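Local coordinates for protein polyketide synthase III (Ectocarpus siliculosus, PDB 4B0N) that probably transfers acyl groups as a type III polyketide synthase of the chalcone synthase family, in a pathway to phlorotannin monomers, at residues 328-342 / 351-364. Sequence-based numbering, arbitrary orientation.
Sequences WCVHPGGRRIIEEAQ and QTADSWAVLGEYGN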
ATOM      1  N   TRP A 328     -14.425  -2.217  24.038  1.00 43.36           N
ATOM      2  CA  TRP A 328     -13.633  -1.202  23.361  1.00 42.98           C
ATOM      3  C   TRP A 328     -12.258  -1.741  23.114  1.00 42.56           C
ATOM      4  O   TRP A 328     -11.574  -2.170  24.047  1.00 42.72           O
ATOM      5  CB  TRP A 328     -13.548   0.072  24.194  1.00 43.49           C
ATOM      6  CG  TRP A 328     -14.870   0.760  24.445  1.00 43.92           C
ATOM      7  CD1 TRP A 328     -15.816   0.454  25.420  1.00 44.64           C
ATOM      8  CD2 TRP A 328     -15.427   1.919  23.729  1.00 44.00           C
ATOM      9  NE1 TRP A 328     -16.890   1.307  25.349  1.00 45.05           N
ATOM     10  CE2 TRP A 328     -16.722   2.210  24.361  1.00 44.67           C
ATOM     11  CE3 TRP A 328     -15.005   2.709  22.664  1.00 43.55           C
ATOM     12  CZ2 TRP A 328     -17.535   3.249  23.930  1.00 44.77           C
ATOM     13  CZ3 TRP A 328     -15.835   3.755  22.240  1.00 43.81           C
ATOM     14  CH2 TRP A 328     -17.069   4.016  22.858  1.00 44.27           C
ATOM     15  N   CYS A 329     -11.846  -1.739  21.850  1.00 42.11           N
ATOM     16  CA  CYS A 329     -10.512  -2.192  21.477  1.00 41.83           C
ATOM     17  C   CYS A 329      -9.619  -1.016  21.094  1.00 41.71           C
ATOM     18  O   CYS A 329      -9.507  -0.654  19.923  1.00 41.41           O
ATOM     19  CB  CYS A 329     -10.582  -3.228  20.355  1.00 41.36           C
ATOM     20  SG  CYS A 329     -11.202  -4.839  20.886  1.00 42.36           S
ATOM     21  N   VAL A 330      -8.995  -0.417  22.101  1.00 42.51           N
ATOM     22  CA  VAL A 330      -8.104   0.720  21.897  1.00 43.10           C
ATOM     23  C   VAL A 330      -6.710   0.222  21.529  1.00 43.05           C
ATOM     24  O   VAL A 330      -6.227  -0.764  22.092  1.00 43.33           O
ATOM     25  CB  VAL A 330      -8.021   1.620  23.153  1.00 43.67           C
ATOM     26  CG1 VAL A 330      -7.213   2.878  22.865  1.00 43.68           C
ATOM     27  CG2 VAL A 330      -9.412   1.993  23.641  1.00 44.08           C
ATOM     28  N   HIS A 331      -6.081   0.911  20.578  1.00 42.89           N
ATOM     29  CA  HIS A 331      -4.726   0.598  20.135  1.00 42.82           C
ATOM     30  C   HIS A 331      -3.719   0.835  21.238  1.00 43.24           C
ATOM     31  O   HIS A 331      -3.542   1.974  21.684  1.00 43.69           O
ATOM     32  CB  HIS A 331      -4.388   1.411  18.887  1.00 42.50           C
ATOM     33  CG  HIS A 331      -2.927   1.377  18.510  1.00 42.56           C
ATOM     34  ND1 HIS A 331      -2.344   0.294  17.964  1.00 42.28           N
ATOM     35  CD2 HIS A 331      -1.933   2.349  18.618  1.00 42.92           C
ATOM     36  CE1 HIS A 331      -1.044   0.553  17.737  1.00 42.26           C
ATOM     37  NE2 HIS A 331      -0.793   1.812  18.138  1.00 42.80           N
ATOM     38  N   PRO A 332      -3.050  -0.242  21.700  1.00 43.10           N
ATOM     39  CA  PRO A 332      -2.060  -0.140  22.775  1.00 43.70           C
ATOM     40  C   PRO A 332      -0.729   0.421  22.273  1.00 43.82           C
ATOM     41  O   PRO A 332       0.267  -0.303  22.193  1.00 43.35           O
ATOM     42  CB  PRO A 332      -1.907  -1.590  23.244  1.00 43.46           C
ATOM     43  CG  PRO A 332      -2.218  -2.411  22.044  1.00 42.73           C
ATOM     44  CD  PRO A 332      -3.192  -1.626  21.208  1.00 42.63           C
ATOM     45  N   GLY A 333      -0.727   1.710  21.941  1.00 44.73           N
ATOM     46  CA  GLY A 333       0.445   2.371  21.366  1.00 45.12           C
ATOM     47  C   GLY A 333       1.428   2.885  22.398  1.00 45.99           C
ATOM     48  O   GLY A 333       2.530   3.317  22.054  1.00 46.12           O
ATOM     49  N   GLY A 334       1.022   2.842  23.663  1.00 46.77           N
ATOM     50  CA  GLY A 334       1.845   3.325  24.764  1.00 48.22           C
ATOM     51  C   GLY A 334       1.022   3.691  25.983  1.00 49.22           C
ATOM     52  O   GLY A 334      -0.209   3.747  25.921  1.00 49.29           O
ATOM     53  N   ARG A 335       1.714   3.943  27.091  1.00 50.25           N
ATOM     54  CA  ARG A 335       1.083   4.294  28.359  1.00 51.58           C
ATOM     55  C   ARG A 335       0.095   5.444  28.170  1.00 51.77           C
ATOM     56  O   ARG A 335      -1.102   5.293  28.424  1.00 51.51           O
ATOM     57  CB  ARG A 335       2.153   4.671  29.392  1.00 52.97           C
ATOM     58  CG  ARG A 335       1.770   4.408  30.841  1.00 54.14           C
ATOM     59  CD  ARG A 335       2.906   4.790  31.780  1.00 55.90           C
ATOM     60  NE  ARG A 335       3.004   3.896  32.937  1.00 56.85           N
ATOM     61  CZ  ARG A 335       2.372   4.075  34.097  1.00 57.54           C
ATOM     62  NH1 ARG A 335       1.581   5.126  34.279  1.00 58.18           N
ATOM     63  NH2 ARG A 335       2.532   3.197  35.079  1.00 57.50           N
ATOM     64  N   ARG A 336       0.607   6.577  27.692  1.00 51.83           N
ATOM     65  CA  ARG A 336      -0.181   7.797  27.542  1.00 51.96           C
ATOM     66  C   ARG A 336      -1.248   7.703  26.452  1.00 51.16           C
ATOM     67  O   ARG A 336      -2.283   8.369  26.537  1.00 51.41           O
ATOM     68  CB  ARG A 336       0.729   9.003  27.290  1.00 52.61           C
ATOM     69  CG  ARG A 336       1.477   9.497  28.522  1.00 54.10           C
ATOM     70  CD  ARG A 336       1.748  10.992  28.440  1.00 54.88           C
ATOM     71  NE  ARG A 336       0.539  11.780  28.684  1.00 55.95           N
ATOM     72  CZ  ARG A 336       0.306  12.991  28.182  1.00 56.56           C
ATOM     73  NH1 ARG A 336       1.197  13.578  27.388  1.00 56.85           N
ATOM     74  NH2 ARG A 336      -0.828  13.619  28.469  1.00 57.04           N
ATOM     75  N   ILE A 337      -0.995   6.880  25.435  1.00 50.18           N
ATOM     76  CA  ILE A 337      -1.933   6.722  24.317  1.00 49.28           C
ATOM     77  C   ILE A 337      -3.252   6.074  24.769  1.00 49.11           C
ATOM     78  O   ILE A 337      -4.335   6.517  24.375  1.00 49.12           O
ATOM     79  CB  ILE A 337      -1.281   5.985  23.121  1.00 48.42           C
ATOM     80  CG1 ILE A 337      -0.188   6.871  22.502  1.00 48.45           C
ATOM     81  CG2 ILE A 337      -2.319   5.610  22.069  1.00 47.72           C
ATOM     82  CD1 ILE A 337       0.749   6.169  21.537  1.00 48.07           C
ATOM     83  N   ILE A 338      -3.155   5.052  25.617  1.00 48.61           N
ATOM     84  CA  ILE A 338      -4.340   4.405  26.185  1.00 48.15           C
ATOM     85  C   ILE A 338      -5.034   5.315  27.205  1.00 48.67           C
ATOM     86  O   ILE A 338      -6.263   5.430  27.207  1.00 48.72           O
ATOM     87  CB  ILE A 338      -4.000   3.044  26.836  1.00 47.81           C
ATOM     88  CG1 ILE A 338      -3.265   2.144  25.838  1.00 47.13           C
ATOM     89  CG2 ILE A 338      -5.264   2.360  27.345  1.00 47.91           C
ATOM     90  CD1 ILE A 338      -2.597   0.935  26.460  1.00 47.30           C
ATOM     91  N   GLU A 339      -4.238   5.963  28.056  1.00 48.79           N
ATOM     92  CA  GLU A 339      -4.747   6.819  29.134  1.00 49.59           C
ATOM     93  C   GLU A 339      -5.635   7.968  28.649  1.00 49.88           C
ATOM     94  O   GLU A 339      -6.661   8.267  29.264  1.00 50.22           O
ATOM     95  CB  GLU A 339      -3.590   7.381  29.964  1.00 49.73           C
ATOM     96  CG  GLU A 339      -2.987   6.402  30.958  1.00 50.01           C
ATOM     97  CD  GLU A 339      -1.763   6.959  31.663  1.00 50.58           C
ATOM     98  OE1 GLU A 339      -1.221   7.991  31.209  1.00 50.64           O
ATOM     99  OE2 GLU A 339      -1.339   6.361  32.675  1.00 51.15           O
ATOM    100  N   GLU A 340      -5.230   8.607  27.554  1.00 49.63           N
ATOM    101  CA  GLU A 340      -5.973   9.738  27.000  1.00 50.26           C
ATOM    102  C   GLU A 340      -7.211   9.290  26.220  1.00 50.37           C
ATOM    103  O   GLU A 340      -8.177  10.048  26.085  1.00 50.51           O
ATOM    104  CB  GLU A 340      -5.062  10.619  26.142  1.00 49.72           C
ATOM    105  CG  GLU A 340      -3.940  11.300  26.919  1.00 50.70           C
ATOM    106  CD  GLU A 340      -4.414  12.462  27.785  1.00 51.98           C
ATOM    107  OE1 GLU A 340      -5.170  12.236  28.756  1.00 52.21           O
ATOM    108  OE2 GLU A 340      -4.011  13.610  27.500  1.00 52.64           O
ATOM    109  N   ALA A 341      -7.174   8.058  25.713  1.00 50.17           N
ATOM    110  CA  ALA A 341      -8.352   7.422  25.136  1.00 50.07           C
ATOM    111  C   ALA A 341      -9.375   7.147  26.237  1.00 51.09           C
ATOM    112  O   ALA A 341     -10.579   7.297  26.022  1.00 51.84           O
ATOM    113  CB  ALA A 341      -7.969   6.137  24.426  1.00 48.99           C
ATOM    114  N   GLN A 342      -8.883   6.753  27.411  1.00 51.44           N
ATOM    115  CA  GLN A 342      -9.719   6.559  28.595  1.00 51.93           C
ATOM    116  C   GLN A 342     -10.288   7.879  29.099  1.00 52.43           C
ATOM    117  O   GLN A 342     -11.447   7.943  29.505  1.00 52.87           O
ATOM    118  CB  GLN A 342      -8.919   5.900  29.719  1.00 52.43           C
ATOM    119  CG  GLN A 342      -8.582   4.439  29.484  1.00 52.42           C
ATOM    120  CD  GLN A 342      -7.742   3.847  30.600  1.00 53.06           C
ATOM    121  OE1 GLN A 342      -7.674   4.390  31.704  1.00 53.91           O
ATOM    122  NE2 GLN A 342      -7.096   2.723  30.315  1.00 52.70           N
ATOM    123  N   GLN A 351     -12.550  -1.865  31.216  1.00 52.67           N
ATOM    124  CA  GLN A 351     -12.975  -1.978  29.820  1.00 51.67           C
ATOM    125  C   GLN A 351     -11.765  -2.029  28.895  1.00 50.93           C
ATOM    126  O   GLN A 351     -11.771  -2.735  27.884  1.00 50.15           O
ATOM    127  CB  GLN A 351     -13.857  -0.794  29.430  1.00 51.88           C
ATOM    128  CG  GLN A 351     -15.272  -0.832  29.984  1.00 52.26           C
ATOM    129  CD  GLN A 351     -15.937   0.533  29.956  1.00 52.18           C
ATOM    130  OE1 GLN A 351     -15.423   1.497  30.524  1.00 52.44           O
ATOM    131  NE2 GLN A 351     -17.085   0.619  29.297  1.00 51.79           N
ATOM    132  N   THR A 352     -10.733  -1.269  29.256  1.00 51.26           N
ATOM    133  CA  THR A 352      -9.489  -1.202  28.490  1.00 50.79           C
ATOM    134  C   THR A 352      -8.467  -2.248  28.947  1.00 50.75           C
ATOM    135  O   THR A 352      -7.317  -2.235  28.495  1.00 50.66           O
ATOM    136  CB  THR A 352      -8.851   0.203  28.576  1.00 50.77           C
ATOM    137  OG1 THR A 352      -8.799   0.624  29.944  1.00 51.59           O
ATOM    138  CG2 THR A 352      -9.654   1.214  27.766  1.00 50.43           C
ATOM    139  N   ALA A 353      -8.897  -3.154  29.827  1.00 50.92           N
ATOM    140  CA  ALA A 353      -8.028  -4.187  30.412  1.00 50.63           C
ATOM    141  C   ALA A 353      -7.331  -5.069  29.374  1.00 49.64           C
ATOM    142  O   ALA A 353      -6.229  -5.566  29.618  1.00 49.45           O
ATOM    143  CB  ALA A 353      -8.807  -5.045  31.399  1.00 50.96           C
ATOM    144  N   ASP A 354      -7.979  -5.257  28.224  1.00 48.90           N
ATOM    145  CA  ASP A 354      -7.396  -5.997  27.106  1.00 47.92           C
ATOM    146  C   ASP A 354      -6.218  -5.240  26.500  1.00 47.27           C
ATOM    147  O   ASP A 354      -5.203  -5.840  26.145  1.00 47.23           O
ATOM    148  CB  ASP A 354      -8.446  -6.263  26.021  1.00 47.47           C
ATOM    149  CG  ASP A 354      -9.590  -7.137  26.504  1.00 47.90           C
ATOM    150  OD1 ASP A 354      -9.329  -8.168  27.161  1.00 47.97           O
ATOM    151  OD2 ASP A 354     -10.756  -6.793  26.211  1.00 47.82           O
ATOM    152  N   SER A 355      -6.367  -3.919  26.391  1.00 46.92           N
ATOM    153  CA  SER A 355      -5.352  -3.058  25.782  1.00 46.22           C
ATOM    154  C   SER A 355      -4.069  -2.989  26.612  1.00 45.95           C
ATOM    155  O   SER A 355      -2.969  -2.945  26.055  1.00 45.31           O
ATOM    156  CB  SER A 355      -5.911  -1.651  25.545  1.00 46.61           C
ATOM    157  OG  SER A 355      -7.106  -1.691  24.781  1.00 46.38           O
ATOM    158  N   TRP A 356      -4.214  -2.982  27.938  1.00 45.48           N
ATOM    159  CA  TRP A 356      -3.065  -3.013  28.843  1.00 44.93           C
ATOM    160  C   TRP A 356      -2.365  -4.339  28.784  1.00 44.31           C
ATOM    161  O   TRP A 356      -1.136  -4.403  28.833  1.00 43.96           O
ATOM    162  CB  TRP A 356      -3.491  -2.718  30.275  1.00 45.45           C
ATOM    163  CG  TRP A 356      -3.912  -1.288  30.508  1.00 45.69           C
ATOM    164  CD1 TRP A 356      -5.190  -0.817  30.804  1.00 45.97           C
ATOM    165  CD2 TRP A 356      -3.063  -0.090  30.477  1.00 45.75           C
ATOM    166  NE1 TRP A 356      -5.188   0.546  30.952  1.00 46.25           N
ATOM    167  CE2 TRP A 356      -3.948   1.047  30.768  1.00 46.23           C
ATOM    168  CE3 TRP A 356      -1.713   0.149  30.244  1.00 45.53           C
ATOM    169  CZ2 TRP A 356      -3.478   2.352  30.818  1.00 46.42           C
ATOM    170  CZ3 TRP A 356      -1.250   1.470  30.298  1.00 45.74           C
ATOM    171  CH2 TRP A 356      -2.113   2.543  30.579  1.00 46.14           C
ATOM    172  N   ALA A 357      -3.153  -5.407  28.672  1.00 43.85           N
ATOM    173  CA  ALA A 357      -2.638  -6.774  28.632  1.00 43.28           C
ATOM    174  C   ALA A 357      -1.754  -7.031  27.407  1.00 42.43           C
ATOM    175  O   ALA A 357      -0.691  -7.647  27.523  1.00 42.98           O
ATOM    176  CB  ALA A 357      -3.785  -7.774  28.687  1.00 43.19           C
ATOM    177  N   VAL A 358      -2.198  -6.556  26.244  1.00 40.97           N
ATOM    178  CA  VAL A 358      -1.428  -6.691  25.012  1.00 39.69           C
ATOM    179  C   VAL A 358      -0.135  -5.893  25.133  1.00 39.51           C
ATOM    180  O   VAL A 358       0.949  -6.425  24.900  1.00 39.31           O
ATOM    181  CB  VAL A 358      -2.249  -6.256  23.778  1.00 39.18           C
ATOM    182  CG1 VAL A 358      -1.356  -6.026  22.564  1.00 38.79           C
ATOM    183  CG2 VAL A 358      -3.307  -7.301  23.462  1.00 38.86           C
ATOM    184  N   LEU A 359      -0.268  -4.628  25.528  1.00 39.67           N
ATOM    185  CA  LEU A 359       0.863  -3.718  25.727  1.00 39.50           C
ATOM    186  C   LEU A 359       1.912  -4.293  26.680  1.00 39.78           C
ATOM    187  O   LEU A 359       3.106  -4.252  26.391  1.00 39.62           O
ATOM    188  CB  LEU A 359       0.353  -2.363  26.240  1.00 39.85           C
ATOM    189  CG  LEU A 359       1.177  -1.070  26.161  1.00 39.75           C
ATOM    190  CD1 LEU A 359       1.969  -0.822  27.436  1.00 40.64           C
ATOM    191  CD2 LEU A 359       2.065  -1.010  24.922  1.00 39.30           C
ATOM    192  N   GLY A 360       1.454  -4.839  27.805  1.00 40.31           N
ATOM    193  CA  GLY A 360       2.341  -5.414  28.815  1.00 40.68           C
ATOM    194  C   GLY A 360       3.106  -6.641  28.351  1.00 40.52           C
ATOM    195  O   GLY A 360       4.266  -6.842  28.732  1.00 40.76           O
ATOM    196  N   GLU A 361       2.458  -7.455  27.521  1.00 39.88           N
ATOM    197  CA  GLU A 361       3.030  -8.721  27.068  1.00 39.66           C
ATOM    198  C   GLU A 361       3.818  -8.589  25.763  1.00 39.13           C
ATOM    199  O   GLU A 361       4.834  -9.265  25.580  1.00 39.14           O
ATOM    200  CB  GLU A 361       1.927  -9.786  26.944  1.00 39.72           C
ATOM    201  CG  GLU A 361       2.325 -11.105  26.281  1.00 39.34           C
ATOM    202  CD  GLU A 361       3.460 -11.841  26.982  1.00 39.92           C
ATOM    203  OE1 GLU A 361       3.714 -11.591  28.182  1.00 40.47           O
ATOM    204  OE2 GLU A 361       4.102 -12.687  26.322  1.00 39.66           O
ATOM    205  N   TYR A 362       3.356  -7.709  24.876  1.00 38.70           N
ATOM    206  CA  TYR A 362       3.895  -7.620  23.514  1.00 37.91           C
ATOM    207  C   TYR A 362       4.515  -6.270  23.151  1.00 37.60           C
ATOM    208  O   TYR A 362       5.285  -6.183  22.193  1.00 37.45           O
ATOM    209  CB  TYR A 362       2.801  -7.946  22.491  1.00 37.47           C
ATOM    210  CG  TYR A 362       2.075  -9.257  22.709  1.00 37.71           C
ATOM    211  CD1 TYR A 362       2.700 -10.479  22.458  1.00 37.70           C
ATOM    212  CD2 TYR A 362       0.751  -9.273  23.146  1.00 37.88           C
ATOM    213  CE1 TYR A 362       2.033 -11.680  22.653  1.00 37.98           C
ATOM    214  CE2 TYR A 362       0.075 -10.468  23.341  1.00 38.12           C
ATOM    215  CZ  TYR A 362       0.718 -11.667  23.092  1.00 38.22           C
ATOM    216  OH  TYR A 362       0.045 -12.855  23.285  1.00 38.54           O
ATOM    217  N   GLY A 363       4.168  -5.223  23.896  1.00 37.65           N
ATOM    218  CA  GLY A 363       4.528  -3.852  23.523  1.00 37.34           C
ATOM    219  C   GLY A 363       3.675  -3.348  22.371  1.00 36.79           C
ATOM    220  O   GLY A 363       2.605  -3.895  22.094  1.00 36.34           O
ATOM    221  N   ASN A 364       4.147  -2.302  21.699  1.00 36.98           N
ATOM    222  CA  ASN A 364       3.462  -1.770  20.521  1.00 36.95           C
ATOM    223  C   ASN A 364       4.030  -2.349  19.220  1.00 36.53           C
ATOM    224  O   ASN A 364       5.118  -1.973  18.770  1.00 36.24           O
ATOM    225  CB  ASN A 364       3.503  -0.236  20.511  1.00 37.57           C
ATOM    226  CG  ASN A 364       2.663   0.373  19.396  1.00 37.99           C
ATOM    227  OD1 ASN A 364       1.863  -0.308  18.745  1.00 38.13           O
ATOM    228  ND2 ASN A 364       2.843   1.671  19.172  1.00 38.21           N
TER
HETATM  229  O   HOH W   1       0.925   4.056  18.245  1.00 18.67           O
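Helices 335-342 and 353-362 run antiparallel, 177° between their directions and 10.9 Å apart at closest approach, and P332 comes within 5.3 Å of S355 (CA to CA). They belong to the C-terminal half of the thiolase fold, where strand 328-330 pairs with strand 394-401 before an inverse gamma turn centred on P332. W356 is the knob, seated among R335, I338, E339 and Q342. Its indole is long enough to bridge the gap: I338 CD1 lies over the six-membered ring, 4.1 Å from the centroid in a CH-pi contact, while E339 CG meets the rim in the ring plane. With CG1 beside its backbone N (chi1 -54°), I338 brings CD1 to 4.3 Å from L359 CG. Compact P332 lays CB against L359 CB (3.8 Å) and CG against V358 CG1. G334, at the N-cap, has backbone angles at which a CB would press on the carbonyl O of G333, which suits glycine. H331 and N364, with C194 against the histidine, match the Cys-His-Asn catalytic triad of chalcone synthases and probably serve as such here; N364 lies near bound arachidonic acid. They cross at about a right angle; a water links H331 NE2 with N364 ND2, and N364 OD1 accepts a bond from L366 N. S355, small enough to sit against V330, donates OG to V330 O at 3.0 Å, the donor tilted 19° from the carbonyl plane.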